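Local coordinates for Iron(3+)-hydroxamate-binding protein FhuD (Bacillus subtilis subsp. subtilis, PDB 3G9Q) that binds iron(3+)-hydroxamate complexes and hands them to the membrane permease of the FhuCBGD ABC transporter, which imports ferrichrome and coprogen, at residues Gly23-Phe28 / Lys51-Glu56; Val95-Asp100 / Leu108-Lys113; Lys156-Phe161 / Glu201-Phe206. One frame throughout, in Å; residues are numbered along the deposited sequence.

How the contacts relate
Along the chain the three contacts follow one another in series, and in space they fall into two groups. Contacts 1 and 2 have centres about 16 Å apart and touch through Tyr24 and Tyr27 of contact 1; both belong to the lobe built on the parallel sheet of strands 35-37, 17-19, 74-78 and 94-97. Contact 3 lies about 35 Å from either, centre to centre, on the opposite side of the chain's centre, and packs helix 203-206 onto strand 157-161 of the mixed sheet. Helix 118-143 follows contact 2 and precedes contact 3 in sequence, consistent with the two-lobed, helix-linked architecture of the solute-binding protein 8 family.

Contact 1: residues Gly23-Phe28 / Lys51-Glu56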
loop_
_atom_site.group_PDB
_atom_site.type_symbol
_atom_site.label_atom_id
_atom_site.label_comp_id
_atom_site.label_asym_id
_atom_site.label_seq_id
_atom_site.Cartn_x
_atom_site.Cartn_y
_atom_site.Cartn_z
ATOM N N GLY A 23 -6.462 -4.840 -4.736
ATOM C CA GLY A 23 -5.915 -3.512 -4.517
ATOM C C GLY A 23 -6.819 -2.304 -4.703
ATOM O O GLY A 23 -6.379 -1.175 -4.449
ATOM N N TYR A 24 -8.061 -2.514 -5.140
ATOM C CA TYR A 24 -8.995 -1.405 -5.340
ATOM C C TYR A 24 -10.170 -1.394 -4.362
ATOM O O TYR A 24 -10.890 -0.392 -4.268
ATOM C CB TYR A 24 -9.525 -1.389 -6.786
ATOM C CG TYR A 24 -8.441 -1.152 -7.817
ATOM C CD1 TYR A 24 -7.374 -0.281 -7.541
ATOM C CD2 TYR A 24 -8.463 -1.792 -9.053
ATOM C CE1 TYR A 24 -6.354 -0.056 -8.457
ATOM C CE2 TYR A 24 -7.452 -1.574 -9.980
ATOM C CZ TYR A 24 -6.396 -0.707 -9.677
ATOM O OH TYR A 24 -5.377 -0.506 -10.583
ATOM N N TYR A 25 -10.361 -2.492 -3.627
ATOM C CA TYR A 25 -11.461 -2.589 -2.660
ATOM C C TYR A 25 -11.598 -1.335 -1.796
ATOM O O TYR A 25 -12.692 -0.773 -1.680
ATOM C CB TYR A 25 -11.288 -3.820 -1.757
ATOM C CG TYR A 25 -12.298 -3.872 -0.642
ATOM C CD1 TYR A 25 -13.637 -4.195 -0.889
ATOM C CD2 TYR A 25 -11.943 -3.507 0.637
ATOM C CE1 TYR A 25 -14.600 -4.142 0.125
ATOM C CE2 TYR A 25 -12.875 -3.450 1.646
ATOM C CZ TYR A 25 -14.206 -3.765 1.396
ATOM O OH TYR A 25 -15.115 -3.696 2.442
ATOM N N GLY A 26 -10.486 -0.906 -1.194
ATOM C CA GLY A 26 -10.496 0.285 -0.357
ATOM C C GLY A 26 -10.938 1.571 -1.055
ATOM O O GLY A 26 -11.386 2.510 -0.395
ATOM N N TYR A 27 -10.801 1.624 -2.383
ATOM C CA TYR A 27 -11.203 2.803 -3.164
ATOM C C TYR A 27 -12.718 2.976 -3.188
ATOM O O TYR A 27 -13.237 4.070 -2.971
ATOM C CB TYR A 27 -10.713 2.714 -4.626
ATOM C CG TYR A 27 -9.237 2.963 -4.813
ATOM C CD1 TYR A 27 -8.324 1.934 -4.656
ATOM C CD2 TYR A 27 -8.753 4.230 -5.103
ATOM C CE1 TYR A 27 -6.973 2.155 -4.775
ATOM C CE2 TYR A 27 -7.395 4.466 -5.221
ATOM C CZ TYR A 27 -6.509 3.424 -5.057
ATOM O OH TYR A 27 -5.144 3.630 -5.164
ATOM N N PHE A 28 -13.416 1.882 -3.468
ATOM C CA PHE A 28 -14.864 1.885 -3.549
ATOM C C PHE A 28 -15.435 2.042 -2.143
ATOM O O PHE A 28 -16.483 2.658 -1.958
ATOM C CB PHE A 28 -15.338 0.589 -4.226
ATOM C CG PHE A 28 -15.128 0.573 -5.729
ATOM C CD1 PHE A 28 -16.171 0.861 -6.593
ATOM C CD2 PHE A 28 -13.873 0.328 -6.275
ATOM C CE1 PHE A 28 -15.965 0.909 -7.974
ATOM C CE2 PHE A 28 -13.666 0.378 -7.655
ATOM C CZ PHE A 28 -14.710 0.669 -8.498
ATOM N N LYS A 51 -12.127 -3.889 10.492
ATOM C CA LYS A 51 -13.453 -3.363 10.791
ATOM C C LYS A 51 -14.341 -3.225 9.554
ATOM O O LYS A 51 -15.531 -2.935 9.681
ATOM C CB LYS A 51 -13.351 -1.995 11.501
ATOM C CG LYS A 51 -13.305 -2.042 13.038
ATOM C CD LYS A 51 -13.280 -0.644 13.658
ATOM C CE LYS A 51 -14.603 0.085 13.463
ATOM N NZ LYS A 51 -15.708 -0.534 14.236
ATOM N N THR A 52 -13.785 -3.448 8.365
ATOM C CA THR A 52 -14.562 -3.296 7.125
ATOM C C THR A 52 -14.720 -4.558 6.261
ATOM O O THR A 52 -13.971 -4.751 5.300
ATOM C CB THR A 52 -13.949 -2.217 6.207
ATOM O OG1 THR A 52 -13.558 -1.077 6.985
ATOM C CG2 THR A 52 -14.965 -1.801 5.152
ATOM N N ASN A 53 -15.706 -5.395 6.568
ATOM C CA ASN A 53 -15.915 -6.612 5.787
ATOM C C ASN A 53 -17.378 -7.040 5.746
ATOM O O ASN A 53 -17.798 -7.792 4.861
ATOM C CB ASN A 53 -15.052 -7.748 6.352
ATOM C CG ASN A 53 -13.749 -7.923 5.592
ATOM O OD1 ASN A 53 -12.846 -8.651 6.025
ATOM N ND2 ASN A 53 -13.645 -7.261 4.445
ATOM N N GLY A 54 -18.144 -6.534 6.705
ATOM C CA GLY A 54 -19.556 -6.860 6.830
ATOM C C GLY A 54 -20.345 -7.419 5.661
ATOM O O GLY A 54 -20.885 -8.525 5.738
ATOM N N VAL A 55 -20.412 -6.672 4.569
ATOM C CA VAL A 55 -21.204 -7.108 3.432
ATOM C C VAL A 55 -20.507 -7.656 2.178
ATOM O O VAL A 55 -20.831 -7.229 1.066
ATOM C CB VAL A 55 -22.164 -5.960 3.003
ATOM C CG1 VAL A 55 -23.109 -5.616 4.159
ATOM C CG2 VAL A 55 -21.359 -4.721 2.602
ATOM N N GLU A 56 -19.564 -8.585 2.325
ATOM C CA GLU A 56 -18.923 -9.146 1.133
ATOM C C GLU A 56 -18.538 -10.611 1.160
ATOM O O GLU A 56 -18.339 -11.208 2.213
ATOM C CB GLU A 56 -17.689 -8.341 0.704
ATOM C CG GLU A 56 -16.892 -7.707 1.806
ATOM C CD GLU A 56 -17.309 -6.277 2.032
ATOM O OE1 GLU A 56 -17.323 -5.511 1.041
ATOM O OE2 GLU A 56 -17.619 -5.915 3.189
#
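Tyr25 reaches from the first turn of its helix to the loop 51-56 and meets it with the phenol end of its ring. Its OH makes a weak hydrogen bond of 3.2 Å to Glu56 OE1; the backbone O of Thr52, 3.3 Å from the same Tyr25 OH, is also within reach, so where the proton goes is not settled. Glu56 OE1 is placed at the ring edge, near its plane, on the CE1 side of Tyr25. The carboxylate is modelled roughly perpendicular to the ring, but its exact pose is doubtful, because Glu56 OE2 sits too close to the backbone of Asn53. At 2.60 Å resolution these lengths locate the groups without measuring bond strength. On the Thr52 side, the methyl CG2 lies alongside Tyr25 OH.

One torsion explains the reach of the tyrosine: its ring extends opposite the backbone N (chi1 173°), which carries the phenol away from the helix and toward the loop. Outside the pair, Tyr48 packs edge-to-face with Tyr25, and its OH is hydrogen-bonded to Gly26 N. The side chains of both Tyr25 and Glu56 rest on Val35, so the contact joins helix 25-31 to the loop between strand 35-37 and helix 64-68, beside edge strand 35-37.

Contact 2: residues Val95-Asp100 / Leu108-Lys113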
loop_
_atom_site.group_PDB
_atom_site.type_symbol
_atom_site.label_atom_id
_atom_site.label_comp_id
_atom_site.label_asym_id
_atom_site.label_seq_id
_atom_site.Cartn_x
_atom_site.Cartn_y
_atom_site.Cartn_z
ATOM N N VAL A 95 -15.387 -3.460 -16.020
ATOM C CA VAL A 95 -14.358 -2.485 -16.310
ATOM C C VAL A 95 -12.983 -3.067 -16.096
ATOM O O VAL A 95 -12.710 -3.709 -15.081
ATOM C CB VAL A 95 -14.496 -1.250 -15.425
ATOM C CG1 VAL A 95 -15.804 -0.554 -15.725
ATOM C CG2 VAL A 95 -14.422 -1.654 -13.959
ATOM N N ALA A 96 -12.122 -2.849 -17.077
ATOM C CA ALA A 96 -10.757 -3.322 -16.987
ATOM C C ALA A 96 -9.896 -2.129 -16.591
ATOM O O ALA A 96 -10.063 -1.012 -17.094
ATOM C CB ALA A 96 -10.307 -3.895 -18.319
ATOM N N VAL A 97 -8.981 -2.382 -15.669
ATOM C CA VAL A 97 -8.097 -1.352 -15.171
ATOM C C VAL A 97 -6.641 -1.779 -15.268
ATOM O O VAL A 97 -6.179 -2.641 -14.517
ATOM C CB VAL A 97 -8.444 -0.995 -13.706
ATOM C CG1 VAL A 97 -9.664 -0.084 -13.674
ATOM C CG2 VAL A 97 -8.741 -2.267 -12.917
ATOM N N LYS A 98 -5.931 -1.178 -16.218
ATOM C CA LYS A 98 -4.522 -1.468 -16.420
ATOM C C LYS A 98 -3.813 -1.107 -15.118
ATOM O O LYS A 98 -3.868 0.039 -14.670
ATOM C CB LYS A 98 -3.971 -0.632 -17.579
ATOM C CG LYS A 98 -4.829 -0.676 -18.845
ATOM C CD LYS A 98 -4.094 -0.108 -20.057
ATOM C CE LYS A 98 -3.078 -1.101 -20.620
ATOM N NZ LYS A 98 -2.063 -1.549 -19.618
ATOM N N TYR A 99 -3.161 -2.091 -14.508
ATOM C CA TYR A 99 -2.462 -1.874 -13.250
ATOM C C TYR A 99 -1.322 -0.853 -13.312
ATOM O O TYR A 99 -0.506 -0.856 -14.239
ATOM C CB TYR A 99 -1.922 -3.200 -12.721
ATOM C CG TYR A 99 -1.015 -3.026 -11.527
ATOM C CD1 TYR A 99 0.369 -2.875 -11.684
ATOM C CD2 TYR A 99 -1.540 -3.009 -10.235
ATOM C CE1 TYR A 99 1.206 -2.720 -10.574
ATOM C CE2 TYR A 99 -0.716 -2.855 -9.124
ATOM C CZ TYR A 99 0.650 -2.716 -9.300
ATOM O OH TYR A 99 1.463 -2.618 -8.201
ATOM N N ASP A 100 -1.272 0.007 -12.298
ATOM C CA ASP A 100 -0.247 1.044 -12.183
ATOM C C ASP A 100 -0.299 2.054 -13.330
ATOM O O ASP A 100 0.667 2.773 -13.589
ATOM C CB ASP A 100 1.152 0.402 -12.092
ATOM C CG ASP A 100 2.011 1.010 -10.983
ATOM O OD1 ASP A 100 2.546 2.128 -11.174
ATOM O OD2 ASP A 100 2.144 0.363 -9.916
ATOM N N LEU A 108 -8.274 7.272 -7.758
ATOM C CA LEU A 108 -9.446 7.498 -6.903
ATOM C C LEU A 108 -10.429 8.453 -7.578
ATOM O O LEU A 108 -11.646 8.368 -7.391
ATOM C CB LEU A 108 -9.023 8.098 -5.555
ATOM C CG LEU A 108 -10.153 8.658 -4.676
ATOM C CD1 LEU A 108 -11.068 7.542 -4.245
ATOM C CD2 LEU A 108 -9.572 9.360 -3.472
ATOM N N LYS A 109 -9.884 9.375 -8.361
ATOM C CA LYS A 109 -10.708 10.341 -9.051
ATOM C C LYS A 109 -11.260 9.703 -10.316
ATOM O O LYS A 109 -12.245 10.170 -10.865
ATOM C CB LYS A 109 -9.889 11.605 -9.354
ATOM C CG LYS A 109 -9.244 12.218 -8.112
ATOM C CD LYS A 109 -9.415 13.735 -8.027
ATOM C CE LYS A 109 -8.580 14.482 -9.055
ATOM N NZ LYS A 109 -8.851 15.957 -9.010
ATOM N N GLU A 110 -10.627 8.633 -10.780
ATOM C CA GLU A 110 -11.113 7.942 -11.973
ATOM C C GLU A 110 -12.365 7.177 -11.567
ATOM O O GLU A 110 -13.381 7.228 -12.254
ATOM C CB GLU A 110 -10.068 6.952 -12.494
ATOM C CG GLU A 110 -10.448 6.240 -13.791
ATOM C CD GLU A 110 -9.519 5.066 -14.123
ATOM O OE1 GLU A 110 -9.597 4.025 -13.431
ATOM O OE2 GLU A 110 -8.712 5.185 -15.076
ATOM N N PHE A 111 -12.279 6.476 -10.439
ATOM C CA PHE A 111 -13.392 5.688 -9.916
ATOM C C PHE A 111 -14.524 6.579 -9.431
ATOM O O PHE A 111 -15.688 6.225 -9.570
ATOM C CB PHE A 111 -12.922 4.803 -8.757
ATOM C CG PHE A 111 -12.081 3.621 -9.179
ATOM C CD1 PHE A 111 -11.074 3.149 -8.349
ATOM C CD2 PHE A 111 -12.313 2.962 -10.383
ATOM C CE1 PHE A 111 -10.315 2.046 -8.712
ATOM C CE2 PHE A 111 -11.554 1.854 -10.750
ATOM C CZ PHE A 111 -10.559 1.400 -9.914
ATOM N N ALA A 112 -14.180 7.728 -8.854
ATOM C CA ALA A 112 -15.183 8.658 -8.353
ATOM C C ALA A 112 -16.026 9.181 -9.512
ATOM O O ALA A 112 -17.251 9.246 -9.423
ATOM C CB ALA A 112 -14.509 9.812 -7.622
ATOM N N LYS A 113 -15.357 9.539 -10.600
ATOM C CA LYS A 113 -16.015 10.055 -11.793
ATOM C C LYS A 113 -16.846 8.959 -12.438
ATOM O O LYS A 113 -17.968 9.193 -12.888
ATOM C CB LYS A 113 -14.958 10.569 -12.776
ATOM C CG LYS A 113 -15.480 11.343 -13.975
ATOM C CD LYS A 113 -15.895 10.420 -15.108
ATOM C CE LYS A 113 -16.272 11.221 -16.350
ATOM N NZ LYS A 113 -17.440 12.137 -16.123
#
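This is a buried apolar contact between an edge strand and a helix, in which Val97 of strand 94-97, an outermost strand of the parallel sheet, packs against Phe111 of helix 106-115. The two CA atoms are separated by 10.3 Å, a spacing that the side chains bridge, and no hydrogen bond crosses between the segments. A single methyl does most of the touching: Val97 CG1 lies 4.0 Å from Phe111 CE2 and 4.1 Å from Phe111 CZ, meeting the outer end of the ring obliquely. The two side chains run at about a right angle to each other. Val97 CG1 sits opposite the carbonyl carbon (chi1 -79°) and is thereby directed at the helix. On the helix side, the CE2-CZ end of the Phe111 ring is what reaches the valine.

Glu110 borders this apolar patch. Its chain is extended, CG lying opposite the backbone N (chi1 -176°), and brings OE1 to 4.1 Å from Val97 CG1, a van der Waals approach to the methyl. Beyond the two segments, Tyr24 meets the Phe111 ring edge-to-face, Phe28 meets it with planes at about 45°, and Val97 also packs on Ile76 and Trp78 of the adjacent strand. Backbone hydrogen bonds from Val95 and Val97 to strand 74-78 fix the strand from which the valine projects. A helix packed on a parallel sheet, with aliphatic and aromatic side chains filling the layer between them, is the layered alpha/beta arrangement characteristic of a periplasmic-binding-protein lobe.

Contact 3: residues Lys156-Phe161 / Glu201-Phe206; sequences KDIYVF and EKLPDF
The contact is part of the helix-on-sheet layer of the second alpha/beta lobe of this binding protein, where a short, weakly bonded helix at about 203-206 lies against strand 157-161 of the mixed sheet. Two side chains from each segment carry it, in two matched pairs: Ile158 with Leu203, whose CA atoms are 8.6 Å apart, and Val160 with Phe206, at 7.9 Å between CA atoms. The spacing of two residues on the strand puts Ile158 and Val160 on the same face, while the three-residue spacing of Leu203 and Phe206 lets both meet it. All four residues are buried, and the interface has no hydrogen bond between the segments.

In the first pair a single leucine methyl meets both branches of the isoleucine: Leu203 CD1 is 4.1 Å from Ile158 CD1 and 4.2 Å from Ile158 CG2, the side chains crossing at about a right angle. Around them, Ile158 also packs on Leu200 and Val225, and Leu203 on Met151 of strand 148-154.

The second pair is a valine against an aromatic ring. Phe206 also touches Leu183 and Thr184 of helix 182-189 and Ile198 of strand 195-198. Chi1 of 45° in Val160 divides the work between its methyls: CG2 stands 4.2 Å from Phe206 CD1, whereas CG1 lies over one face of the Phe206 ring, 4.3 Å above its plane and displaced toward the rim.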
loop_
_atom_site.group_PDB
_atom_site.type_symbol
_atom_site.label_atom_id
_atom_site.label_comp_id
_atom_site.label_asym_id
_atom_site.label_seq_id
_atom_site.Cartn_x
_atom_site.Cartn_y
_atom_site.Cartn_z
ATOM N N LYS A 156 17.908 -15.153 1.045
ATOM C CA LYS A 156 19.236 -14.553 1.123
ATOM C C LYS A 156 19.234 -13.110 0.593
ATOM O O LYS A 156 20.109 -12.305 0.932
ATOM C CB LYS A 156 20.240 -15.411 0.341
ATOM C CG LYS A 156 20.514 -16.786 0.965
ATOM C CD LYS A 156 21.636 -17.525 0.230
ATOM C CE LYS A 156 21.902 -18.916 0.818
ATOM N NZ LYS A 156 22.363 -18.870 2.233
ATOM N N ASP A 157 18.230 -12.789 -0.221
ATOM C CA ASP A 157 18.096 -11.457 -0.803
ATOM C C ASP A 157 17.395 -10.469 0.113
ATOM O O ASP A 157 16.474 -10.829 0.840
ATOM C CB ASP A 157 17.320 -11.538 -2.120
ATOM C CG ASP A 157 18.061 -12.311 -3.179
ATOM O OD1 ASP A 157 17.405 -12.747 -4.157
ATOM O OD2 ASP A 157 19.297 -12.470 -3.026
ATOM N N ILE A 158 17.840 -9.220 0.058
ATOM C CA ILE A 158 17.258 -8.143 0.854
ATOM C C ILE A 158 16.908 -7.002 -0.101
ATOM O O ILE A 158 17.756 -6.539 -0.876
ATOM C CB ILE A 158 18.251 -7.626 1.914
ATOM C CG1 ILE A 158 18.593 -8.748 2.894
ATOM C CG2 ILE A 158 17.656 -6.443 2.651
ATOM C CD1 ILE A 158 19.824 -8.492 3.762
ATOM N N TYR A 159 15.655 -6.563 -0.056
ATOM C CA TYR A 159 15.204 -5.484 -0.931
ATOM C C TYR A 159 15.180 -4.133 -0.191
ATOM O O TYR A 159 14.590 -4.025 0.877
ATOM C CB TYR A 159 13.801 -5.814 -1.499
ATOM C CG TYR A 159 13.628 -7.242 -2.021
ATOM C CD1 TYR A 159 12.843 -8.176 -1.322
ATOM C CD2 TYR A 159 14.247 -7.663 -3.207
ATOM C CE1 TYR A 159 12.673 -9.500 -1.792
ATOM C CE2 TYR A 159 14.088 -8.985 -3.685
ATOM C CZ TYR A 159 13.300 -9.894 -2.970
ATOM O OH TYR A 159 13.143 -11.189 -3.426
ATOM N N VAL A 160 15.864 -3.128 -0.737
ATOM C CA VAL A 160 15.870 -1.785 -0.149
ATOM C C VAL A 160 14.985 -0.960 -1.061
ATOM O O VAL A 160 15.380 -0.623 -2.175
ATOM C CB VAL A 160 17.301 -1.159 -0.085
ATOM C CG1 VAL A 160 18.024 -1.383 -1.396
ATOM C CG2 VAL A 160 17.218 0.326 0.213
ATOM N N PHE A 161 13.779 -0.649 -0.594
ATOM C CA PHE A 161 12.827 0.098 -1.408
ATOM C C PHE A 161 13.055 1.588 -1.489
ATOM O O PHE A 161 13.666 2.188 -0.615
ATOM C CB PHE A 161 11.407 -0.167 -0.929
ATOM C CG PHE A 161 11.035 -1.612 -0.965
ATOM C CD1 PHE A 161 11.131 -2.397 0.181
ATOM C CD2 PHE A 161 10.658 -2.213 -2.161
ATOM C CE1 PHE A 161 10.857 -3.765 0.134
ATOM C CE2 PHE A 161 10.384 -3.573 -2.220
ATOM C CZ PHE A 161 10.484 -4.355 -1.070
ATOM N N GLU A 201 26.041 -8.045 3.143
ATOM C CA GLU A 201 27.301 -7.354 3.380
ATOM C C GLU A 201 27.196 -5.848 3.188
ATOM O O GLU A 201 27.816 -5.073 3.917
ATOM C CB GLU A 201 28.387 -7.905 2.443
ATOM C CG GLU A 201 29.152 -9.108 3.004
ATOM C CD GLU A 201 28.349 -10.403 2.982
ATOM O OE1 GLU A 201 28.736 -11.356 3.711
ATOM O OE2 GLU A 201 27.345 -10.468 2.228
ATOM N N LYS A 202 26.414 -5.445 2.195
ATOM C CA LYS A 202 26.245 -4.036 1.884
ATOM C C LYS A 202 25.146 -3.355 2.693
ATOM O O LYS A 202 24.798 -2.197 2.444
ATOM C CB LYS A 202 25.974 -3.875 0.392
ATOM C CG LYS A 202 27.232 -3.877 -0.443
ATOM C CD LYS A 202 26.911 -3.730 -1.919
ATOM C CE LYS A 202 26.428 -5.050 -2.520
ATOM N NZ LYS A 202 27.513 -6.093 -2.490
ATOM N N LEU A 203 24.611 -4.082 3.669
ATOM C CA LEU A 203 23.558 -3.566 4.523
ATOM C C LEU A 203 23.996 -2.291 5.256
ATOM O O LEU A 203 23.291 -1.286 5.227
ATOM C CB LEU A 203 23.126 -4.643 5.518
ATOM C CG LEU A 203 21.679 -4.560 5.990
ATOM C CD1 LEU A 203 20.765 -4.675 4.786
ATOM C CD2 LEU A 203 21.387 -5.672 6.984
ATOM N N PRO A 204 25.163 -2.306 5.916
ATOM C CA PRO A 204 25.615 -1.104 6.623
ATOM C C PRO A 204 25.834 0.078 5.687
ATOM O O PRO A 204 25.981 1.207 6.138
ATOM C CB PRO A 204 26.928 -1.545 7.263
ATOM C CG PRO A 204 26.727 -3.010 7.466
ATOM C CD PRO A 204 26.076 -3.427 6.180
ATOM N N ASP A 205 25.863 -0.181 4.386
ATOM C CA ASP A 205 26.083 0.880 3.418
ATOM C C ASP A 205 24.795 1.596 3.043
ATOM O O ASP A 205 24.818 2.723 2.545
ATOM C CB ASP A 205 26.748 0.313 2.163
ATOM C CG ASP A 205 28.062 -0.384 2.465
ATOM O OD1 ASP A 205 28.634 -1.006 1.537
ATOM O OD2 ASP A 205 28.522 -0.310 3.630
ATOM N N PHE A 206 23.666 0.943 3.283
ATOM C CA PHE A 206 22.364 1.520 2.966
ATOM C C PHE A 206 21.624 1.975 4.209
ATOM O O PHE A 206 21.000 3.031 4.213
ATOM C CB PHE A 206 21.505 0.486 2.252
ATOM C CG PHE A 206 21.786 0.370 0.795
ATOM C CD1 PHE A 206 21.261 1.309 -0.098
ATOM C CD2 PHE A 206 22.541 -0.692 0.303
ATOM C CE1 PHE A 206 21.472 1.192 -1.467
ATOM C CE2 PHE A 206 22.764 -0.823 -1.065
ATOM C CZ PHE A 206 22.223 0.127 -1.958
#